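PDB 4R84: sialyltransferase 0160 from Photobacterium damselae, which catalyses the transfer of sialic acid from CMP-sialic acid to galactoside acceptors, probably forming alpha-2,6 linkages, as a member of the GT-B glycosyltransferase group. Local coordinates for residues Glu182-Ile187 / Ile216-Asn221; Glu189-Gln192 / Arg196-Ile199; Val241-Trp246 / Glu297-Val302. All coordinates share one frame; numbering follows the deposited sequence.

Interaction 1 (Glu182-Ile187 / Ile216-Asn221); sequences EMVAAI and IQPLYN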
loop_
_atom_site.group_PDB
_atom_site.type_symbol
_atom_site.label_atom_id
_atom_site.label_comp_id
_atom_site.label_asym_id
_atom_site.label_seq_id
_atom_site.Cartn_x
_atom_site.Cartn_y
_atom_site.Cartn_z
ATOM N N GLU A 182 16.704 5.311 14.101
ATOM C CA GLU A 182 17.635 4.741 13.130
ATOM C C GLU A 182 17.222 5.141 11.714
ATOM O O GLU A 182 18.065 5.530 10.884
ATOM C CB GLU A 182 17.698 3.214 13.248
ATOM C CG GLU A 182 18.465 2.707 14.482
ATOM C CD GLU A 182 17.630 2.654 15.759
ATOM O OE1 GLU A 182 16.452 3.090 15.767
ATOM O OE2 GLU A 182 18.177 2.187 16.781
ATOM N N MET A 183 15.928 5.037 11.421
ATOM C CA MET A 183 15.452 5.444 10.104
ATOM C C MET A 183 15.609 6.947 9.882
ATOM O O MET A 183 16.061 7.367 8.814
ATOM C CB MET A 183 13.991 5.041 9.891
ATOM C CG MET A 183 13.436 5.549 8.559
ATOM S SD MET A 183 11.753 4.992 8.174
ATOM C CE MET A 183 12.110 3.730 6.958
ATOM N N VAL A 184 15.258 7.759 10.876
ATOM C CA VAL A 184 15.408 9.208 10.741
ATOM C C VAL A 184 16.868 9.590 10.427
ATOM O O VAL A 184 17.138 10.377 9.522
ATOM C CB VAL A 184 14.962 9.941 12.022
ATOM C CG1 VAL A 184 15.243 11.440 11.912
ATOM C CG2 VAL A 184 13.486 9.712 12.268
ATOM N N ALA A 185 17.806 8.991 11.154
ATOM C CA ALA A 185 19.221 9.296 10.937
ATOM C C ALA A 185 19.699 8.822 9.561
ATOM O O ALA A 185 20.529 9.487 8.922
ATOM C CB ALA A 185 20.081 8.670 12.051
ATOM N N ALA A 186 19.206 7.667 9.120
ATOM C CA ALA A 186 19.584 7.123 7.812
ATOM C C ALA A 186 19.098 8.050 6.696
ATOM O O ALA A 186 19.802 8.278 5.714
ATOM C CB ALA A 186 19.029 5.713 7.619
ATOM N N ILE A 187 17.899 8.595 6.848
ATOM C CA ILE A 187 17.376 9.536 5.844
ATOM C C ILE A 187 18.193 10.831 5.850
ATOM O O ILE A 187 18.537 11.378 4.801
ATOM C CB ILE A 187 15.895 9.842 6.095
ATOM C CG1 ILE A 187 15.081 8.558 5.908
ATOM C CG2 ILE A 187 15.408 10.946 5.139
ATOM C CD1 ILE A 187 13.658 8.631 6.443
ATOM N N ILE A 216 10.179 14.699 8.629
ATOM C CA ILE A 216 9.983 16.002 7.987
ATOM C C ILE A 216 10.599 17.159 8.782
ATOM O O ILE A 216 11.227 18.037 8.199
ATOM C CB ILE A 216 8.500 16.281 7.759
ATOM C CG1 ILE A 216 7.967 15.326 6.686
ATOM C CG2 ILE A 216 8.285 17.746 7.345
ATOM C CD1 ILE A 216 6.491 15.442 6.435
ATOM N N GLN A 217 10.448 17.151 10.104
ATOM C CA GLN A 217 10.930 18.273 10.924
ATOM C C GLN A 217 12.429 18.581 10.783
ATOM O O GLN A 217 12.784 19.736 10.548
ATOM C CB GLN A 217 10.590 18.043 12.399
ATOM C CG GLN A 217 9.149 18.358 12.738
ATOM C CD GLN A 217 8.822 18.081 14.187
ATOM O OE1 GLN A 217 9.405 17.194 14.804
ATOM N NE2 GLN A 217 7.901 18.857 14.747
ATOM N N PRO A 218 13.320 17.579 10.937
ATOM C CA PRO A 218 14.735 17.964 10.815
ATOM C C PRO A 218 15.179 18.324 9.394
ATOM O O PRO A 218 16.240 18.925 9.227
ATOM C CB PRO A 218 15.483 16.719 11.317
ATOM C CG PRO A 218 14.534 15.597 11.121
ATOM C CD PRO A 218 13.168 16.168 11.340
ATOM N N LEU A 219 14.379 17.993 8.384
ATOM C CA LEU A 219 14.745 18.309 7.015
ATOM C C LEU A 219 14.069 19.584 6.538
ATOM O O LEU A 219 14.315 20.037 5.422
ATOM C CB LEU A 219 14.354 17.163 6.078
ATOM C CG LEU A 219 15.060 15.825 6.280
ATOM C CD1 LEU A 219 14.395 14.759 5.415
ATOM C CD2 LEU A 219 16.549 15.947 5.968
ATOM N N TYR A 220 13.200 20.145 7.375
ATOM C CA TYR A 220 12.269 21.169 6.908
ATOM C C TYR A 220 12.957 22.390 6.299
ATOM O O TYR A 220 12.510 22.932 5.280
ATOM C CB TYR A 220 11.358 21.622 8.046
ATOM C CG TYR A 220 10.226 22.491 7.568
ATOM C CD1 TYR A 220 10.397 23.865 7.422
ATOM C CD2 TYR A 220 8.983 21.945 7.274
ATOM C CE1 TYR A 220 9.371 24.666 6.974
ATOM C CE2 TYR A 220 7.945 22.742 6.838
ATOM C CZ TYR A 220 8.149 24.104 6.691
ATOM O OH TYR A 220 7.128 24.912 6.259
ATOM N N ASN A 221 14.053 22.811 6.911
ATOM C CA ASN A 221 14.702 24.028 6.468
ATOM C C ASN A 221 15.814 23.770 5.467
ATOM O O ASN A 221 16.520 24.696 5.053
ATOM C CB ASN A 221 15.240 24.780 7.676
ATOM C CG ASN A 221 14.131 25.235 8.603
ATOM O OD1 ASN A 221 13.085 25.711 8.149
ATOM N ND2 ASN A 221 14.340 25.072 9.902
#

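Interaction 2 (Glu189-Gln192 / Arg196-Ile199); sequences EYAQ and RLNI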
loop_
_atom_site.group_PDB
_atom_site.type_symbol
_atom_site.label_atom_id
_atom_site.label_comp_id
_atom_site.label_asym_id
_atom_site.label_seq_id
_atom_site.Cartn_x
_atom_site.Cartn_y
_atom_site.Cartn_z
ATOM N N GLU A 189 21.329 11.206 6.724
ATOM C CA GLU A 189 22.621 10.923 6.106
ATOM C C GLU A 189 22.502 10.825 4.586
ATOM O O GLU A 189 23.357 11.310 3.838
ATOM C CB GLU A 189 23.181 9.609 6.643
ATOM C CG GLU A 189 24.595 9.318 6.205
ATOM C CD GLU A 189 25.088 7.980 6.721
ATOM O OE1 GLU A 189 24.268 7.037 6.760
ATOM O OE2 GLU A 189 26.267 7.888 7.135
ATOM N N TYR A 190 21.429 10.183 4.132
ATOM C CA TYR A 190 21.213 10.007 2.705
ATOM C C TYR A 190 21.039 11.363 2.047
ATOM O O TYR A 190 21.630 11.618 1.003
ATOM C CB TYR A 190 19.997 9.111 2.432
ATOM C CG TYR A 190 19.919 8.636 0.994
ATOM C CD1 TYR A 190 20.621 7.506 0.584
ATOM C CD2 TYR A 190 19.134 9.311 0.048
ATOM C CE1 TYR A 190 20.577 7.060 -0.728
ATOM C CE2 TYR A 190 19.074 8.870 -1.275
ATOM C CZ TYR A 190 19.798 7.745 -1.650
ATOM O OH TYR A 190 19.750 7.299 -2.939
ATOM N N ALA A 191 20.250 12.229 2.679
ATOM C CA ALA A 191 19.990 13.567 2.158
ATOM C C ALA A 191 21.265 14.397 2.090
ATOM O O ALA A 191 21.500 15.122 1.131
ATOM C CB ALA A 191 18.940 14.273 3.005
ATOM N N GLN A 192 22.076 14.277 3.126
ATOM C CA GLN A 192 23.331 15.009 3.225
ATOM C C GLN A 192 24.270 14.592 2.091
ATOM O O GLN A 192 25.069 15.389 1.628
ATOM C CB GLN A 192 23.923 14.755 4.620
ATOM C CG GLN A 192 25.208 15.431 5.010
ATOM C CD GLN A 192 25.677 14.935 6.385
ATOM O OE1 GLN A 192 26.855 14.995 6.714
ATOM N NE2 GLN A 192 24.738 14.441 7.186
ATOM N N ARG A 196 20.760 17.231 -4.414
ATOM C CA ARG A 196 19.330 17.510 -4.244
ATOM C C ARG A 196 18.628 16.198 -3.938
ATOM O O ARG A 196 19.136 15.147 -4.302
ATOM C CB ARG A 196 18.727 18.141 -5.512
ATOM C CG ARG A 196 19.150 19.552 -5.826
ATOM C CD ARG A 196 18.328 20.100 -6.985
ATOM N NE ARG A 196 18.588 19.417 -8.255
ATOM C CZ ARG A 196 17.644 19.096 -9.143
ATOM N NH1 ARG A 196 16.366 19.343 -8.876
ATOM N NH2 ARG A 196 17.968 18.482 -10.282
ATOM N N LEU A 197 17.469 16.241 -3.286
ATOM C CA LEU A 197 16.747 15.004 -3.007
ATOM C C LEU A 197 15.234 15.205 -2.986
ATOM O O LEU A 197 14.747 16.148 -2.371
ATOM C CB LEU A 197 17.209 14.412 -1.664
ATOM C CG LEU A 197 16.513 13.100 -1.266
ATOM C CD1 LEU A 197 16.939 11.983 -2.232
ATOM C CD2 LEU A 197 16.837 12.750 0.189
ATOM N N ASN A 198 14.512 14.320 -3.677
ATOM C CA ASN A 198 13.070 14.185 -3.511
ATOM C C ASN A 198 12.777 12.997 -2.610
ATOM O O ASN A 198 13.338 11.914 -2.789
ATOM C CB ASN A 198 12.368 13.982 -4.853
ATOM C CG ASN A 198 12.361 15.234 -5.700
ATOM O OD1 ASN A 198 12.214 16.345 -5.189
ATOM N ND2 ASN A 198 12.543 15.063 -6.997
ATOM N N ILE A 199 11.882 13.193 -1.652
ATOM C CA ILE A 199 11.461 12.087 -0.807
ATOM C C ILE A 199 9.992 11.799 -1.046
ATOM O O ILE A 199 9.171 12.715 -1.053
ATOM C CB ILE A 199 11.694 12.385 0.691
ATOM C CG1 ILE A 199 13.185 12.587 0.980
ATOM C CG2 ILE A 199 11.095 11.271 1.563
ATOM C CD1 ILE A 199 13.473 13.073 2.391
#

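Interaction 3 (Val241-Trp246 / Glu297-Val302); sequences VSLYQW and EDYLDV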
loop_
_atom_site.group_PDB
_atom_site.type_symbol
_atom_site.label_atom_id
_atom_site.label_comp_id
_atom_site.label_asym_id
_atom_site.label_seq_id
_atom_site.Cartn_x
_atom_site.Cartn_y
_atom_site.Cartn_z
ATOM N N VAL A 241 -14.233 3.356 11.783
ATOM C CA VAL A 241 -14.773 3.572 13.114
ATOM C C VAL A 241 -14.465 4.995 13.576
ATOM O O VAL A 241 -15.315 5.657 14.174
ATOM C CB VAL A 241 -14.216 2.553 14.131
ATOM C CG1 VAL A 241 -14.624 2.936 15.548
ATOM C CG2 VAL A 241 -14.731 1.153 13.805
ATOM N N SER A 242 -13.254 5.474 13.284
ATOM C CA SER A 242 -12.877 6.826 13.686
ATOM C C SER A 242 -13.704 7.869 12.952
ATOM O O SER A 242 -14.112 8.868 13.538
ATOM C CB SER A 242 -11.382 7.081 13.424
ATOM O OG SER A 242 -10.592 6.216 14.222
ATOM N N LEU A 243 -13.932 7.639 11.665
ATOM C CA LEU A 243 -14.764 8.524 10.859
ATOM C C LEU A 243 -16.209 8.506 11.369
ATOM O O LEU A 243 -16.848 9.550 11.487
ATOM C CB LEU A 243 -14.698 8.123 9.378
ATOM C CG LEU A 243 -13.448 8.632 8.626
ATOM C CD1 LEU A 243 -13.321 7.936 7.284
ATOM C CD2 LEU A 243 -13.510 10.146 8.457
ATOM N N TYR A 244 -16.704 7.315 11.685
ATOM C CA TYR A 244 -18.048 7.170 12.233
ATOM C C TYR A 244 -18.225 7.985 13.514
ATOM O O TYR A 244 -19.229 8.681 13.691
ATOM C CB TYR A 244 -18.335 5.699 12.511
ATOM C CG TYR A 244 -19.671 5.454 13.158
ATOM C CD1 TYR A 244 -20.813 5.303 12.390
ATOM C CD2 TYR A 244 -19.791 5.373 14.543
ATOM C CE1 TYR A 244 -22.058 5.085 12.988
ATOM C CE2 TYR A 244 -21.012 5.155 15.138
ATOM C CZ TYR A 244 -22.140 5.006 14.357
ATOM O OH TYR A 244 -23.355 4.783 14.964
ATOM N N GLN A 245 -17.243 7.895 14.407
ATOM C CA GLN A 245 -17.325 8.561 15.693
ATOM C C GLN A 245 -17.180 10.070 15.567
ATOM O O GLN A 245 -17.569 10.811 16.467
ATOM C CB GLN A 245 -16.261 7.994 16.638
ATOM C CG GLN A 245 -16.559 6.571 17.101
ATOM C CD GLN A 245 -15.397 5.916 17.835
ATOM O OE1 GLN A 245 -14.232 6.242 17.610
ATOM N NE2 GLN A 245 -15.717 4.989 18.731
ATOM N N TRP A 246 -16.655 10.521 14.429
ATOM C CA TRP A 246 -16.327 11.930 14.206
ATOM C C TRP A 246 -17.365 12.659 13.335
ATOM O O TRP A 246 -17.411 13.894 13.315
ATOM C CB TRP A 246 -14.926 12.002 13.567
ATOM C CG TRP A 246 -14.471 13.328 13.060
ATOM C CD1 TRP A 246 -13.856 14.321 13.771
ATOM C CD2 TRP A 246 -14.528 13.779 11.706
ATOM N NE1 TRP A 246 -13.553 15.376 12.938
ATOM C CE2 TRP A 246 -13.955 15.064 11.664
ATOM C CE3 TRP A 246 -15.026 13.224 10.524
ATOM C CZ2 TRP A 246 -13.870 15.804 10.487
ATOM C CZ3 TRP A 246 -14.946 13.951 9.372
ATOM C CH2 TRP A 246 -14.368 15.233 9.352
ATOM N N GLU A 297 -13.711 3.947 -0.407
ATOM C CA GLU A 297 -13.847 5.371 -0.674
ATOM C C GLU A 297 -15.312 5.782 -0.691
ATOM O O GLU A 297 -15.653 6.913 -0.356
ATOM C CB GLU A 297 -13.179 5.763 -2.002
ATOM C CG GLU A 297 -13.192 7.272 -2.223
ATOM C CD GLU A 297 -12.808 7.684 -3.640
ATOM O OE1 GLU A 297 -12.653 6.797 -4.505
ATOM O OE2 GLU A 297 -12.672 8.900 -3.889
ATOM N N ASP A 298 -16.181 4.852 -1.070
ATOM C CA ASP A 298 -17.599 5.167 -1.155
ATOM C C ASP A 298 -18.233 5.446 0.209
ATOM O O ASP A 298 -19.345 5.958 0.260
ATOM C CB ASP A 298 -18.353 4.039 -1.864
ATOM C CG ASP A 298 -18.183 2.698 -1.183
ATOM O OD1 ASP A 298 -17.096 2.436 -0.631
ATOM O OD2 ASP A 298 -19.137 1.895 -1.217
ATOM N N TYR A 299 -17.524 5.165 1.304
ATOM C CA TYR A 299 -18.034 5.524 2.618
ATOM C C TYR A 299 -18.282 7.029 2.665
ATOM O O TYR A 299 -19.241 7.482 3.281
ATOM C CB TYR A 299 -17.074 5.089 3.740
ATOM C CG TYR A 299 -17.643 5.300 5.120
ATOM C CD1 TYR A 299 -18.918 4.839 5.433
ATOM C CD2 TYR A 299 -16.907 5.916 6.126
ATOM C CE1 TYR A 299 -19.456 5.018 6.690
ATOM C CE2 TYR A 299 -17.433 6.088 7.391
ATOM C CZ TYR A 299 -18.715 5.640 7.666
ATOM O OH TYR A 299 -19.279 5.811 8.910
ATOM N N LEU A 300 -17.446 7.802 1.971
ATOM C CA LEU A 300 -17.602 9.250 1.940
ATOM C C LEU A 300 -18.846 9.672 1.145
ATOM O O LEU A 300 -19.293 10.815 1.252
ATOM C CB LEU A 300 -16.363 9.916 1.333
ATOM C CG LEU A 300 -15.056 9.656 2.073
ATOM C CD1 LEU A 300 -13.896 10.289 1.287
ATOM C CD2 LEU A 300 -15.116 10.183 3.492
ATOM N N ASP A 301 -19.371 8.751 0.332
ATOM C CA ASP A 301 -20.597 8.976 -0.443
ATOM C C ASP A 301 -21.834 8.526 0.324
ATOM O O ASP A 301 -22.807 9.274 0.444
ATOM C CB ASP A 301 -20.554 8.226 -1.781
ATOM C CG ASP A 301 -19.463 8.727 -2.707
ATOM O OD1 ASP A 301 -19.236 9.953 -2.754
ATOM O OD2 ASP A 301 -18.837 7.889 -3.392
ATOM N N VAL A 302 -21.810 7.286 0.810
ATOM C CA VAL A 302 -23.019 6.694 1.410
ATOM C C VAL A 302 -23.344 7.279 2.781
ATOM O O VAL A 302 -24.500 7.277 3.199
ATOM C CB VAL A 302 -22.918 5.154 1.537
ATOM C CG1 VAL A 302 -22.741 4.521 0.163
ATOM C CG2 VAL A 302 -21.785 4.749 2.469
#

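Interaction 1 (Glu182-Ile187 / Ile216-Asn221)
Ile187 and Leu219 meet through one methyl group each, an example of how two helices lying side by side on a sheet can be joined by a few branch ends. The CG2 of Ile187 lies 4.0 Å from the CD1 of Leu219, and the two side chains cross at about a right angle, so they touch at a point and do not run alongside each other. In Ile187 the two branches part company at CB: CG2 stands anti to the backbone N, which carries it across to Leu219, whereas CG1 sits beside that N (chi1 -64°) and continues extended to CD1. The side chain as a whole also packs on Phe151, Leu120 and Val122 of the sheet below. Leu219 has CG anti to its own carbonyl carbon, and with chi2 at 171° CD1 prolongs the chain toward the Ile187 helix.

A second, looser pair lies one turn earlier on helix 181-192. The CG1 of Val184 approaches the CG of Pro218, the puckered corner of the proline ring, at 4.3 Å. Here the backbones are nearest, with 8.8 Å between the CA atoms of Val184 and Pro218; the CA of Ile187 is 9.2 Å from the CA of Leu219. Pro218 has no N-H for the preceding turn, and segment 216-221 kinks at this point. A weak bond, Leu219 N to Ile216 O (3.2 Å), follows the kink. Ile215, one turn back from Leu219, touches both Val184 and Ile187 and fills in the same apolar seam, while Gln217 NE2 bonds to Tyr266 O.

The pair of helices, 181-192 and 213-219, belongs to successive crossovers leading into the parallel strands 197-204 and 225-233, a layered alpha/beta pattern characteristic of the Rossmann fold.

Interaction 2 (Glu189-Gln192 / Arg196-Ile199)
Leu197, at the start of a strand, packs against Tyr190 and Ala191 in the last turn of the helix just before it. This helix-to-strand connection is the return leg of a beta-alpha-beta crossover of the kind on which a Rossmann fold is built: four residues carry the chain from helix 181-192 into strand 197-204.

All the contacts across the turn are apolar, and Leu197 supplies both branches. Its side chain leaves the strand toward the helix, and with CG anti to the backbone N (chi1 -180°) its two methyls reach Ala191 and Tyr190. The CD2 methyl rests on Ala191, whose small side chain lets the backbones come within 6.3 Å, measured between the CA atoms of Ala191 and Leu197.

The aromatic part of the contact is made at an edge. The CD1 of Leu197 lies near the plane of the Tyr190 ring, 3.9 Å from its CE2, so the methyl abuts the rim of the ring and not its pi face. The two side chains cross at about a right angle.

Polar interactions are found around this apolar centre. Backbone bonds link Leu197 to Lys224 and Lys226 and Asn198 to Pro118 and Leu120, placing the strand between two parallel neighbours. Arg196, directed away from the helix, forms salt bridges with Glu42 and Asp91 of the N-terminal beta-rich region, so the turn is also tied to the neighbouring part of the chain.

The closest approach is shared by two atoms of one residue: the CD2 of Leu197 stands 3.8 Å from both the CA and the CB of Ala191.

Interaction 3 (Val241-Trp246 / Glu297-Val302)
Segment 241-246 is part of an alpha-helix, while segment 297-302 leads from a turn into the short helix 299-302; their closest CA atoms, in Leu243 and Tyr299, are 9.4 Å apart. In the Rossmann-like sheet these pieces follow strands 225-233 and 290-294, parallel neighbours, so the contact joins elements at the carboxyl ends of adjacent strands. The second segment is wound tightly: Asp298 O accepts from both Asp301 N (2.8 Å) and Val302 N (2.9 Å).

With the backbones this far apart, one long side chain bridges most of the gap. Tyr299 holds CG anti to its backbone N (chi1 -173°), and its ring reaches across to Leu243 and Tyr244. The CB of Leu243 sits near the plane of that ring, 3.9 Å from CE2, so the contact is with an edge. Farther out, the hydroxyl oxygen arrives at the edge of the Tyr244 ring, near its plane; the two tyrosine side chains meet at a slant and are not stacked.

Leu309 of helix 307-313 packs on both Leu243 and Leu300, and Pro483, Gln486 and Val487 of helix 483-490 lie against Tyr244. Between the two tyrosines the contact is van der Waals: the Tyr299 OH ends 3.7 Å from the CB of Tyr244 and 3.8 Å from its CD1.

Overall arrangement
Interactions 1 and 2 form one continuous apolar layer, whereas interaction 3 is a separate site in the same family region. The first two share helix 181-192, interaction 2 is nested within the loop closed by interaction 1, and their centres are 9 Å apart. Ile199 joins them: its CD1 lies 3.6 Å from Leu219 CD1 and 4.0 Å from Ile187 CG2. Interaction 3 comes later in the chain, its centre 33 Å from that of interaction 1 and 37 Å from that of interaction 2. The side chain of Tyr244 in interaction 3 lies about 13 Å from the bound CMP-3-fluoro-sialic acid, so at that distance it does not touch the donor analogue.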